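Local coordinates for protein aminotransferase, class I (Staphylococcus aureus, PDB 2O1B) that probably catalyses the pyridoxal-5'-phosphate-dependent transfer of an amino group between an amino acid and a 2-oxo acid, as aspartate aminotransferases do, at residues A[88-93]-A[289-294]; A[97-100]-A[104-107]; A[169-174]-A[207-212]; A[224-229]-A[310-315]; A[351-356]-A[362-367]. All blocks are in the same frame, centred on the assembly; numbering follows the deposited sequence. Where two conformers were deposited one is given.

Interaction 1 (A[88-93]-A[289-294])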
# COMPACT_ATOMS: atom_id res chain seq x y z
N GLU A 88 -2.16 -5.72 -18.65
CA GLU A 88 -1.65 -5.16 -19.89
C GLU A 88 -2.48 -3.97 -20.37
O GLU A 88 -1.94 -2.95 -20.80
CB GLU A 88 -1.59 -6.22 -20.98
CG GLU A 88 -0.24 -6.92 -21.08
CD GLU A 88 0.86 -5.98 -21.55
OE1 GLU A 88 0.78 -5.49 -22.71
OE2 GLU A 88 1.80 -5.73 -20.76
N ALA A 89 -3.80 -4.12 -20.29
CA ALA A 89 -4.72 -3.05 -20.67
C ALA A 89 -4.53 -1.77 -19.84
O ALA A 89 -4.74 -0.67 -20.35
CB ALA A 89 -6.15 -3.53 -20.60
N PHE A 90 -4.12 -1.92 -18.58
CA PHE A 90 -3.85 -0.77 -17.70
C PHE A 90 -2.54 -0.12 -18.12
O PHE A 90 -2.50 1.09 -18.38
CB PHE A 90 -3.86 -1.18 -16.20
CG PHE A 90 -3.93 -0.01 -15.21
CD1 PHE A 90 -4.22 1.29 -15.61
CD2 PHE A 90 -3.73 -0.24 -13.85
CE1 PHE A 90 -4.27 2.34 -14.67
CE2 PHE A 90 -3.79 0.79 -12.90
CZ PHE A 90 -4.06 2.08 -13.32
N LYS A 91 -1.48 -0.92 -18.24
CA LYS A 91 -0.19 -0.39 -18.72
C LYS A 91 -0.36 0.35 -20.05
O LYS A 91 0.27 1.39 -20.29
CB LYS A 91 0.82 -1.53 -18.89
CG LYS A 91 1.15 -2.29 -17.62
CD LYS A 91 2.12 -3.41 -17.94
CE LYS A 91 2.39 -4.30 -16.74
NZ LYS A 91 3.04 -5.58 -17.17
N GLN A 92 -1.21 -0.20 -20.91
CA GLN A 92 -1.50 0.36 -22.22
C GLN A 92 -2.32 1.65 -22.15
O GLN A 92 -2.10 2.56 -22.94
CB GLN A 92 -2.19 -0.67 -23.10
CG GLN A 92 -2.39 -0.22 -24.54
CD GLN A 92 -1.09 -0.15 -25.33
OE1 GLN A 92 -0.36 -1.13 -25.41
NE2 GLN A 92 -0.82 1.00 -25.93
N ALA A 93 -3.28 1.72 -21.22
CA ALA A 93 -4.09 2.93 -21.06
C ALA A 93 -3.22 4.08 -20.56
O ALA A 93 -3.46 5.24 -20.91
CB ALA A 93 -5.25 2.69 -20.10
N ALA A 289 -10.67 -5.09 -10.46
CA ALA A 289 -11.83 -4.22 -10.73
C ALA A 289 -11.47 -2.73 -10.60
O ALA A 289 -11.98 -1.89 -11.36
CB ALA A 289 -12.98 -4.57 -9.81
N LEU A 290 -10.58 -2.39 -9.66
CA LEU A 290 -10.04 -1.04 -9.57
C LEU A 290 -9.21 -0.71 -10.81
O LEU A 290 -9.26 0.41 -11.33
CB LEU A 290 -9.21 -0.85 -8.29
CG LEU A 290 -8.53 0.52 -8.08
CD1 LEU A 290 -9.53 1.69 -8.13
CD2 LEU A 290 -7.71 0.55 -6.77
N GLN A 291 -8.45 -1.68 -11.29
CA GLN A 291 -7.69 -1.47 -12.53
C GLN A 291 -8.60 -1.17 -13.72
O GLN A 291 -8.32 -0.26 -14.51
CB GLN A 291 -6.80 -2.68 -12.84
CG GLN A 291 -5.63 -2.91 -11.89
CD GLN A 291 -4.68 -3.95 -12.42
OE1 GLN A 291 -4.12 -3.78 -13.51
NE2 GLN A 291 -4.49 -5.04 -11.68
N ASP A 292 -9.70 -1.91 -13.85
CA ASP A 292 -10.66 -1.70 -14.95
C ASP A 292 -11.33 -0.32 -14.91
O ASP A 292 -11.50 0.33 -15.96
CB ASP A 292 -11.72 -2.82 -14.95
CG ASP A 292 -11.14 -4.18 -15.36
OD1 ASP A 292 -9.95 -4.21 -15.73
OD2 ASP A 292 -11.86 -5.21 -15.30
N ALA A 293 -11.73 0.13 -13.72
CA ALA A 293 -12.28 1.46 -13.54
C ALA A 293 -11.27 2.54 -13.92
O ALA A 293 -11.62 3.52 -14.57
CB ALA A 293 -12.74 1.65 -12.11
N ALA A 294 -10.01 2.34 -13.53
CA ALA A 294 -8.91 3.23 -13.89
C ALA A 294 -8.66 3.28 -15.41
O ALA A 294 -8.42 4.36 -15.98
CB ALA A 294 -7.66 2.84 -13.15

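Interaction 2 (A[97-100]-A[104-107])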
# COMPACT_ATOMS: atom_id res chain seq x y z
N PHE A 97 -2.50 7.42 -22.78
CA PHE A 97 -2.81 8.70 -22.14
C PHE A 97 -1.62 9.65 -22.30
O PHE A 97 -1.76 10.73 -22.86
CB PHE A 97 -3.16 8.46 -20.67
CG PHE A 97 -3.49 9.70 -19.89
CD1 PHE A 97 -4.77 10.26 -19.95
CD2 PHE A 97 -2.55 10.27 -19.04
CE1 PHE A 97 -5.09 11.40 -19.20
CE2 PHE A 97 -2.87 11.41 -18.29
CZ PHE A 97 -4.15 11.97 -18.37
N TYR A 98 -0.44 9.22 -21.84
CA TYR A 98 0.74 10.06 -21.98
C TYR A 98 1.08 10.46 -23.42
O TYR A 98 1.51 11.59 -23.66
CB TYR A 98 1.94 9.46 -21.24
CG TYR A 98 2.14 10.18 -19.93
CD1 TYR A 98 1.21 10.05 -18.89
CD2 TYR A 98 3.22 11.04 -19.75
CE1 TYR A 98 1.38 10.74 -17.69
CE2 TYR A 98 3.40 11.72 -18.55
CZ TYR A 98 2.48 11.58 -17.53
OH TYR A 98 2.66 12.26 -16.35
N GLN A 99 0.85 9.56 -24.37
CA GLN A 99 1.07 9.86 -25.78
C GLN A 99 0.15 10.97 -26.29
O GLN A 99 0.62 11.96 -26.83
CB GLN A 99 0.92 8.60 -26.65
CG GLN A 99 1.24 8.83 -28.13
CD GLN A 99 2.68 9.25 -28.36
OE1 GLN A 99 3.62 8.56 -27.96
NE2 GLN A 99 2.86 10.40 -28.99
N ARG A 100 -1.17 10.80 -26.13
CA ARG A 100 -2.08 11.83 -26.65
C ARG A 100 -2.13 13.09 -25.78
O ARG A 100 -2.46 14.16 -26.27
CB ARG A 100 -3.48 11.27 -26.96
CG ARG A 100 -4.23 10.77 -25.76
CD ARG A 100 -5.65 10.35 -26.10
NE ARG A 100 -6.40 10.23 -24.85
CZ ARG A 100 -6.50 9.13 -24.12
NH1 ARG A 100 -5.93 7.99 -24.50
NH2 ARG A 100 -7.19 9.16 -22.99
N VAL A 104 4.49 11.92 -25.21
CA VAL A 104 5.57 11.19 -24.55
C VAL A 104 5.41 9.72 -24.85
O VAL A 104 4.37 9.13 -24.53
CB VAL A 104 5.54 11.40 -23.01
CG1 VAL A 104 6.61 10.54 -22.34
CG2 VAL A 104 5.74 12.87 -22.65
N THR A 105 6.43 9.13 -25.47
CA THR A 105 6.45 7.71 -25.78
C THR A 105 7.02 6.92 -24.61
O THR A 105 8.16 7.16 -24.18
CB THR A 105 7.29 7.39 -27.03
OG1 THR A 105 8.66 7.75 -26.78
CG2 THR A 105 6.78 8.15 -28.22
N LEU A 106 6.22 5.98 -24.11
CA LEU A 106 6.63 5.15 -22.98
C LEU A 106 6.52 3.67 -23.29
O LEU A 106 5.60 3.25 -23.99
CB LEU A 106 5.75 5.46 -21.79
CG LEU A 106 5.77 6.89 -21.31
CD1 LEU A 106 4.53 7.09 -20.49
CD2 LEU A 106 7.04 7.17 -20.53
N ASP A 107 7.47 2.90 -22.76
CA ASP A 107 7.43 1.44 -22.87
C ASP A 107 6.64 0.85 -21.69
O ASP A 107 6.92 1.16 -20.53
CB ASP A 107 8.85 0.86 -22.92
CG ASP A 107 8.86 -0.66 -23.06
OD1 ASP A 107 8.47 -1.36 -22.11
OD2 ASP A 107 9.26 -1.14 -24.14

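Interaction 3 (A[169-174]-A[207-212])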
# COMPACT_ATOMS: atom_id res chain seq x y z
N PRO A 169 12.61 26.92 -9.20
CA PRO A 169 13.92 26.67 -8.60
C PRO A 169 14.96 27.63 -9.12
O PRO A 169 14.89 28.06 -10.28
CB PRO A 169 14.25 25.24 -9.07
CG PRO A 169 12.95 24.66 -9.54
CD PRO A 169 12.19 25.81 -10.07
N ASP A 170 15.92 27.98 -8.27
CA ASP A 170 17.08 28.74 -8.71
C ASP A 170 18.31 27.94 -8.35
O ASP A 170 18.83 28.02 -7.23
CB ASP A 170 17.13 30.14 -8.09
CG ASP A 170 18.26 30.99 -8.68
OD1 ASP A 170 18.26 32.22 -8.46
OD2 ASP A 170 19.14 30.46 -9.38
N TRP A 171 18.77 27.16 -9.33
CA TRP A 171 19.83 26.19 -9.11
C TRP A 171 21.15 26.85 -8.74
O TRP A 171 21.96 26.25 -8.03
CB TRP A 171 19.97 25.28 -10.34
CG TRP A 171 18.68 24.64 -10.77
CD1 TRP A 171 18.00 24.86 -11.93
CD2 TRP A 171 17.91 23.66 -10.04
NE1 TRP A 171 16.86 24.09 -11.98
CE2 TRP A 171 16.78 23.35 -10.83
CE3 TRP A 171 18.07 23.03 -8.80
CZ2 TRP A 171 15.81 22.42 -10.42
CZ3 TRP A 171 17.11 22.12 -8.40
CH2 TRP A 171 15.99 21.82 -9.20
N SER A 172 21.35 28.08 -9.19
CA SER A 172 22.58 28.81 -8.88
C SER A 172 22.65 29.24 -7.42
O SER A 172 23.73 29.55 -6.91
CB SER A 172 22.74 30.03 -9.80
OG SER A 172 21.91 31.11 -9.39
N LYS A 173 21.50 29.24 -6.74
CA LYS A 173 21.43 29.63 -5.34
C LYS A 173 21.50 28.45 -4.36
O LYS A 173 21.66 28.65 -3.16
CB LYS A 173 20.17 30.47 -5.08
CG LYS A 173 20.25 31.91 -5.56
CD LYS A 173 18.87 32.56 -5.51
CE LYS A 173 18.85 33.94 -6.15
NZ LYS A 173 18.98 35.04 -5.16
N VAL A 174 21.38 27.22 -4.87
CA VAL A 174 21.61 26.03 -4.05
C VAL A 174 23.12 25.93 -3.76
O VAL A 174 23.94 26.05 -4.68
CB VAL A 174 21.12 24.72 -4.72
CG1 VAL A 174 21.20 23.54 -3.75
CG2 VAL A 174 19.68 24.87 -5.24
N ILE A 207 16.70 19.51 -16.11
CA ILE A 207 17.29 18.36 -16.81
C ILE A 207 18.75 18.64 -17.20
O ILE A 207 19.62 17.80 -16.96
CB ILE A 207 16.44 17.97 -18.05
CG1 ILE A 207 15.06 17.46 -17.62
CG2 ILE A 207 17.16 16.90 -18.89
CD1 ILE A 207 14.02 17.46 -18.74
N ALA A 208 19.02 19.81 -17.78
CA ALA A 208 20.39 20.17 -18.16
C ALA A 208 21.31 20.29 -16.95
O ALA A 208 22.49 19.97 -17.03
CB ALA A 208 20.39 21.46 -18.96
N LYS A 209 20.77 20.74 -15.82
CA LYS A 209 21.57 20.87 -14.60
C LYS A 209 22.02 19.51 -14.04
O LYS A 209 23.13 19.40 -13.53
CB LYS A 209 20.80 21.68 -13.55
CG LYS A 209 21.57 21.96 -12.24
CD LYS A 209 22.56 23.11 -12.38
CE LYS A 209 23.28 23.35 -11.07
NZ LYS A 209 24.64 22.76 -11.06
N PHE A 210 21.16 18.49 -14.16
CA PHE A 210 21.42 17.19 -13.52
C PHE A 210 21.66 15.99 -14.44
O PHE A 210 21.89 14.88 -13.96
CB PHE A 210 20.35 16.86 -12.46
CG PHE A 210 20.23 17.91 -11.39
CD1 PHE A 210 21.23 18.06 -10.44
CD2 PHE A 210 19.14 18.78 -11.37
CE1 PHE A 210 21.14 19.04 -9.47
CE2 PHE A 210 19.06 19.77 -10.40
CZ PHE A 210 20.05 19.90 -9.45
N LYS A 211 21.61 16.20 -15.76
CA LYS A 211 21.91 15.11 -16.68
C LYS A 211 23.41 14.79 -16.57
O LYS A 211 24.24 15.70 -16.52
CB LYS A 211 21.49 15.44 -18.13
CG LYS A 211 22.01 14.47 -19.20
CD LYS A 211 21.34 14.66 -20.58
CE LYS A 211 21.45 16.08 -21.12
NZ LYS A 211 22.85 16.53 -21.35
N GLY A 212 23.73 13.50 -16.50
CA GLY A 212 25.12 13.07 -16.33
C GLY A 212 25.66 13.20 -14.91
O GLY A 212 26.86 13.04 -14.68

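Interaction 4 (A[224-229]-A[310-315])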
# COMPACT_ATOMS: atom_id res chain seq x y z
N GLY A 224 -1.75 17.93 -12.57
CA GLY A 224 -1.54 18.01 -14.00
C GLY A 224 -2.74 18.50 -14.80
O GLY A 224 -2.56 19.28 -15.74
N ALA A 225 -3.94 18.09 -14.39
CA ALA A 225 -5.19 18.44 -15.11
C ALA A 225 -5.61 19.91 -14.96
O ALA A 225 -6.37 20.44 -15.78
CB ALA A 225 -6.32 17.54 -14.63
N PHE A 226 -5.12 20.55 -13.89
CA PHE A 226 -5.57 21.87 -13.48
C PHE A 226 -4.50 22.91 -13.88
O PHE A 226 -3.57 23.20 -13.13
CB PHE A 226 -5.85 21.86 -11.95
CG PHE A 226 -6.84 20.78 -11.52
CD1 PHE A 226 -8.20 21.07 -11.37
CD2 PHE A 226 -6.41 19.47 -11.28
CE1 PHE A 226 -9.11 20.08 -10.98
CE2 PHE A 226 -7.31 18.48 -10.90
CZ PHE A 226 -8.67 18.79 -10.76
N GLY A 227 -4.64 23.45 -15.10
CA GLY A 227 -3.71 24.44 -15.64
C GLY A 227 -4.58 25.54 -16.19
O GLY A 227 -5.36 25.31 -17.12
N PHE A 228 -4.49 26.72 -15.58
CA PHE A 228 -5.53 27.73 -15.79
C PHE A 228 -5.34 28.59 -17.03
O PHE A 228 -6.28 28.78 -17.79
CB PHE A 228 -5.74 28.58 -14.53
CG PHE A 228 -6.19 27.78 -13.33
CD1 PHE A 228 -5.72 28.06 -12.07
CD2 PHE A 228 -7.07 26.70 -13.49
CE1 PHE A 228 -6.13 27.30 -10.96
CE2 PHE A 228 -7.49 25.93 -12.39
CZ PHE A 228 -7.02 26.23 -11.14
N ASP A 229 -4.13 29.08 -17.24
CA ASP A 229 -3.85 29.93 -18.40
C ASP A 229 -3.03 29.22 -19.48
O ASP A 229 -2.69 29.82 -20.50
CB ASP A 229 -3.16 31.22 -17.96
CG ASP A 229 -3.28 32.33 -19.00
OD1 ASP A 229 -2.28 33.07 -19.19
OD2 ASP A 229 -4.36 32.47 -19.63
N ASN A 310 -11.34 23.99 -16.05
CA ASN A 310 -12.12 25.19 -16.28
C ASN A 310 -12.95 25.61 -15.07
O ASN A 310 -13.02 26.80 -14.74
CB ASN A 310 -12.96 25.06 -17.54
CG ASN A 310 -12.11 24.95 -18.80
OD1 ASN A 310 -12.51 24.33 -19.79
ND2 ASN A 310 -10.93 25.56 -18.77
N VAL A 311 -13.57 24.64 -14.39
CA VAL A 311 -14.40 24.90 -13.20
C VAL A 311 -13.58 25.56 -12.09
O VAL A 311 -14.03 26.50 -11.45
CB VAL A 311 -15.09 23.61 -12.69
CG1 VAL A 311 -15.49 23.74 -11.22
CG2 VAL A 311 -16.32 23.26 -13.56
N PHE A 312 -12.36 25.08 -11.88
CA PHE A 312 -11.50 25.67 -10.86
C PHE A 312 -10.90 27.00 -11.28
O PHE A 312 -10.67 27.89 -10.44
CB PHE A 312 -10.45 24.66 -10.38
CG PHE A 312 -11.01 23.70 -9.37
CD1 PHE A 312 -10.89 23.96 -8.01
CD2 PHE A 312 -11.72 22.57 -9.78
CE1 PHE A 312 -11.43 23.09 -7.07
CE2 PHE A 312 -12.26 21.71 -8.84
CZ PHE A 312 -12.11 21.97 -7.49
N LYS A 313 -10.70 27.17 -12.59
CA LYS A 313 -10.24 28.42 -13.15
C LYS A 313 -11.18 29.57 -12.78
O LYS A 313 -10.73 30.59 -12.25
CB LYS A 313 -10.13 28.30 -14.66
CG LYS A 313 -9.60 29.53 -15.36
CD LYS A 313 -9.64 29.29 -16.86
CE LYS A 313 -8.95 30.39 -17.61
NZ LYS A 313 -8.69 29.96 -19.02
N THR A 314 -12.47 29.40 -13.04
CA THR A 314 -13.43 30.46 -12.72
C THR A 314 -13.65 30.60 -11.21
O THR A 314 -13.72 31.72 -10.69
CB THR A 314 -14.79 30.31 -13.47
OG1 THR A 314 -15.67 29.47 -12.73
CG2 THR A 314 -14.58 29.73 -14.86
N ARG A 315 -13.75 29.48 -10.49
CA ARG A 315 -13.79 29.51 -9.03
C ARG A 315 -12.65 30.39 -8.49
O ARG A 315 -12.86 31.21 -7.59
CB ARG A 315 -13.70 28.10 -8.44
CG ARG A 315 -15.01 27.34 -8.44
CD ARG A 315 -14.81 25.97 -7.83
NE ARG A 315 -16.06 25.21 -7.82
CZ ARG A 315 -16.20 23.99 -7.32
NH1 ARG A 315 -15.17 23.37 -6.76
NH2 ARG A 315 -17.38 23.40 -7.38

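Interaction 5 (A[351-356]-A[362-367])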
# COMPACT_ATOMS: atom_id res chain seq x y z
N GLN A 351 -1.31 30.89 14.01
CA GLN A 351 -2.11 31.89 14.71
C GLN A 351 -3.27 32.37 13.84
O GLN A 351 -4.38 32.54 14.33
CB GLN A 351 -1.25 33.07 15.14
CG GLN A 351 -0.38 32.78 16.36
CD GLN A 351 0.70 33.80 16.57
OE1 GLN A 351 1.07 34.55 15.66
NE2 GLN A 351 1.24 33.84 17.79
N PHE A 352 -3.01 32.58 12.55
CA PHE A 352 -4.06 32.97 11.62
C PHE A 352 -5.04 31.83 11.37
O PHE A 352 -6.23 32.07 11.24
CB PHE A 352 -3.46 33.49 10.30
CG PHE A 352 -4.42 34.31 9.46
CD1 PHE A 352 -4.52 34.09 8.09
CD2 PHE A 352 -5.22 35.31 10.04
CE1 PHE A 352 -5.39 34.84 7.31
CE2 PHE A 352 -6.09 36.07 9.27
CZ PHE A 352 -6.18 35.83 7.89
N GLU A 353 -4.53 30.60 11.34
CA GLU A 353 -5.40 29.42 11.20
C GLU A 353 -6.38 29.34 12.38
O GLU A 353 -7.58 29.18 12.17
CB GLU A 353 -4.58 28.13 11.12
CG GLU A 353 -5.44 26.86 11.04
CD GLU A 353 -4.79 25.62 11.65
OE1 GLU A 353 -3.64 25.71 12.16
OE2 GLU A 353 -5.44 24.55 11.62
N GLN A 354 -5.85 29.48 13.59
CA GLN A 354 -6.69 29.46 14.79
C GLN A 354 -7.67 30.63 14.83
O GLN A 354 -8.85 30.44 15.15
CB GLN A 354 -5.83 29.37 16.05
CG GLN A 354 -6.53 28.69 17.24
CD GLN A 354 -6.87 27.20 17.01
OE1 GLN A 354 -6.33 26.54 16.10
NE2 GLN A 354 -7.77 26.68 17.83
N PHE A 355 -7.20 31.83 14.49
CA PHE A 355 -8.08 33.00 14.33
C PHE A 355 -9.27 32.74 13.41
O PHE A 355 -10.42 32.97 13.80
CB PHE A 355 -7.27 34.20 13.81
CG PHE A 355 -8.08 35.46 13.61
CD1 PHE A 355 -8.37 36.30 14.68
CD2 PHE A 355 -8.54 35.81 12.34
CE1 PHE A 355 -9.11 37.48 14.49
CE2 PHE A 355 -9.28 36.98 12.15
CZ PHE A 355 -9.56 37.81 13.23
N LEU A 356 -9.00 32.25 12.20
CA LEU A 356 -10.05 32.01 11.21
C LEU A 356 -11.09 30.96 11.65
O LEU A 356 -12.30 31.13 11.42
CB LEU A 356 -9.45 31.65 9.85
CG LEU A 356 -8.71 32.74 9.06
CD1 LEU A 356 -8.02 32.16 7.83
CD2 LEU A 356 -9.68 33.83 8.64
N ILE A 362 -13.78 29.45 9.49
CA ILE A 362 -13.12 29.03 8.25
C ILE A 362 -11.91 28.18 8.59
O ILE A 362 -10.98 28.65 9.25
CB ILE A 362 -12.68 30.24 7.38
CG1 ILE A 362 -13.89 31.03 6.89
CG2 ILE A 362 -11.85 29.77 6.19
CD1 ILE A 362 -13.53 32.31 6.16
N LEU A 363 -11.92 26.93 8.16
CA LEU A 363 -10.76 26.07 8.34
C LEU A 363 -9.84 26.24 7.14
O LEU A 363 -10.27 26.08 6.00
CB LEU A 363 -11.15 24.60 8.49
CG LEU A 363 -10.45 23.72 9.53
CD1 LEU A 363 -10.32 22.29 8.98
CD2 LEU A 363 -9.08 24.24 9.98
N VAL A 364 -8.59 26.60 7.40
CA VAL A 364 -7.61 26.69 6.32
C VAL A 364 -6.43 25.81 6.66
O VAL A 364 -6.30 25.33 7.79
CB VAL A 364 -7.13 28.16 6.06
CG1 VAL A 364 -8.29 29.05 5.63
CG2 VAL A 364 -6.37 28.73 7.27
N ALA A 365 -5.58 25.59 5.67
CA ALA A 365 -4.33 24.91 5.90
C ALA A 365 -3.23 25.94 6.16
O ALA A 365 -2.94 26.77 5.30
CB ALA A 365 -3.98 24.02 4.72
N PRO A 366 -2.62 25.88 7.35
CA PRO A 366 -1.50 26.75 7.67
C PRO A 366 -0.30 26.44 6.77
O PRO A 366 -0.05 25.29 6.43
CB PRO A 366 -1.17 26.38 9.13
CG PRO A 366 -1.70 25.00 9.31
CD PRO A 366 -2.95 24.98 8.47
N GLY A 367 0.43 27.48 6.39
CA GLY A 367 1.60 27.31 5.56
C GLY A 367 2.74 26.54 6.21
O GLY A 367 3.59 25.99 5.50
O HOH W 1 -8.64 28.16 9.90
O HOH W 2 -6.12 23.01 9.42

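Interaction 1 (A[88-93]-A[289-294])
Phe90 reaches out of helix 88-102 and brings its ring against Gln291 and Ala294, about one turn apart on helix 288-300. Its first torsion puts CG anti to the backbone N (chi1 -166°), which swings the ring off its own helix and onto the other. One edge atom, CD2, settles on the glutamine chain, 3.8 Å from Gln291 CG. The same atom lies 3.6 Å from Gln291 OE1, a contact and not a bond, while the Gln291 carbonyl O stands over one face of the ring. At the far end of the ring, Phe90 CZ approaches Ala294 CB at 3.7 Å, and CE1 comes equally near. Alanine suits this place because a single methyl lets the aromatic ring come close to the helix backbone. The Gln291 side chain, extended beyond CG, crosses the phenylalanine at about a right angle, with amide and ring planes 40° apart.

A buried amide needs partners, and both ends of this one find them: OE1 accepts the N-H of Lys87, just before helix 88-102, while NE2 donates to the Met286 carbonyl. The glutamine therefore lends its methylenes to the ring and its polar end to neighbouring backbone. Phe90 also meets Ile295, Leu298, Val262 and Ile114 of edge strand 112-115. This is helix-on-helix packing at the flank of the mixed seven-stranded sheet characteristic of the large domain in fold type I PLP enzymes.

Interaction 2 (A[97-100]-A[104-107])
Tyr98 and Gln99, near the end of helix 88-102, receive the chain as it doubles back through Val104 and Leu106 toward strand 112-115. This is a helix-to-strand connection of the large domain of the aminotransferase fold. Leu106 makes the closest apolar touch: its CD1 sits 3.6 Å from Tyr98 CB, beside the root of the ring. Val104 comes instead to the ring edge, near its plane, with CB 4.0 Å from Tyr98 CD2. Valine and tyrosine lie side by side and point the same way, so the branched CB fills the angle between ring and backbone.

The backbone adds one weak bond, from Val104 N to Tyr98 O at 3.4 Å; it is long but nearly straight (172°). Gln99 lies at the more open side. With CG anti to its backbone N (chi1 -176°) and a bend at the second torsion, its amide curls back so that OE1 lies against the methyl CG2 of Thr105, the two side chains running side by side.

Further out, the Tyr98 ring is wedged among Tyr102, Phe221 and Val266 of strand 263-267, and Val266 touches Leu106 as well. Leu236 meets Val104 from a loop. Lys242 NZ donates to the Thr105 carbonyl, tying down the exposed side of the turn. A tyrosine suits this setting because its ring belongs to the apolar layer while its phenol can reach a polar group beyond: Tyr98 OH is hydrogen-bonded to Glu247 OE1.

Interaction 3 (A[169-174]-A[207-212])
Asp170 OD2 is gripped twice by Ser172, next to Trp171, the residue that crosses to Phe210 and Lys209. Ser172 OG donates to Asp170 OD2 at 2.8 Å on the syn side, 31° out of the carboxylate plane. Ser172 N adds a weak bond to the same oxygen, making an Asx turn; with the bond from Lys173 N to Asp170 O it shapes the bend from which Trp171 projects.

The tryptophan meets Phe210 in a T-shaped stack: the phenylalanine edge points at the indole face, with planes at 87° and centroids of the six-membered rings 5.0 Å apart. Phe210 CE2 comes 3.7 Å from Trp171 CZ3. On the opposite face of the indole, toward its rim, sits Pro169 CB, 3.5 Å above the plane, so the ring is held between proline and phenylalanine. Lys209, exposed, contributes its aliphatic part: CE packs 3.9 Å from Trp171 CB, and its CG lies over one face of the Phe210 ring, toward the rim.

Ile185 of strand 182-187 touches both aromatic residues. The contact joins the loop before helix 176-181 to the C-terminal end of helix 200-210, which links parallel strands 182-187 and 216-220 in a beta-alpha-beta crossover of the large domain.

Interaction 4 (A[224-229]-A[310-315])
Phe226 and Phe312 form the one aromatic pair between the 224-229 loop and residues 310-315 of helix 302-325; a CH-pi contact and a lysine complete the junction. Phe226 turns its edge to the face of Phe312 in an offset T-shaped pair, with ring planes at 89° and centroids 5.6 Å apart. The closest atoms are Phe226 CE1 and Phe312 CD2, at 3.8 Å. Phenylalanine suits this buried place because its ring has no polar atom to satisfy and can offer an edge to Phe312.

Phe228 packs against the helix itself. The CA of Lys313 stands over its ring, 4.0 Å from the Phe228 centroid and 27° off the normal, a CH-pi contact. Further along the same ring, Phe228 CZ reaches Phe312 CB at 3.8 Å.

The loop follows Asp220, Ala222 and Tyr223 of the cofactor pocket, and Phe226 also touches Lys253, another pocket residue. Helix 302-325 is probably the long helix that, in fold type I aminotransferases, runs from the large domain to the small one, so the loop by the active site rests on that connection.

The polar part is the extended Lys313 side chain, CG anti to the backbone N (chi1 -177°). CB rests on the ring, 3.6 Å from Phe228 CD2, and the outer methylenes run on beside the Phe228 carbonyl, where NZ makes a weak bond to Phe228 O at 3.0 Å. Asp229 OD2 lies 5.0 Å from Lys313 NZ, too far for a salt bridge, though the opposite charge may favour the ammonium there.

Interaction 5 (A[351-356]-A[362-367])
Leu356 and Ile362 close the turn that joins helix 349-360 to the strands after it. Ile362 N donates to Leu356 O at 3.0 Å; the bond is nearly straight at the hydrogen (171°), but the donor stands above the carbonyl plane, 52° out of it. Beside this bond the packing is tight and apolar. Leu356 CD1 points at the fork of Val364, 3.8 Å from CG1 and as near to CG2, and the two side chains cross at about a right angle. Beta-branched valine presents both methyls to the leucine from a short extended segment.

Glu353, partly exposed, marks the watered flank, though its chain is well covered. That extended chain passes obliquely over Pro366, OE1 3.5 Å from Pro366 CG, while a water bridges Glu353 OE2 to Val364 O, 2.8 Å from each. The looseness lies between the backbones, held apart by another water that accepts from Val364 N at 2.9 Å and donates to Glu353 O and to Ile362 O.

Outward, Leu363 pairs with Ile50 in a small parallel sheet and Ala365 with Arg379 of strand 377-381, while Leu396 of helix 388-397 touches both Leu356 and Ile362.

How the interactions relate
Interactions 1 and 2 share helix 88-102: interaction 1 packs its start against helix 288-300, while interaction 2, nested within the stretch of chain that interaction 1 closes, packs the following chain back on the helix end. Interaction 3 stands apart, about 36 Å from interaction 1 between centres. Interaction 4 uses helix 302-325, next after helix 288-300. Interaction 5 lies across the chain's centre from interactions 1 and 2. All but interaction 2, partly buried, are mainly buried. An edge-to-face stack leads interaction 3; interaction 4 adds to its stack a ring packed on the helix backbone. Rings meet aliphatic groups in interactions 1 and 2; interaction 5 combines aliphatic packing with bridging water. Lysine methylenes add to interactions 3 and 4 at their more open side.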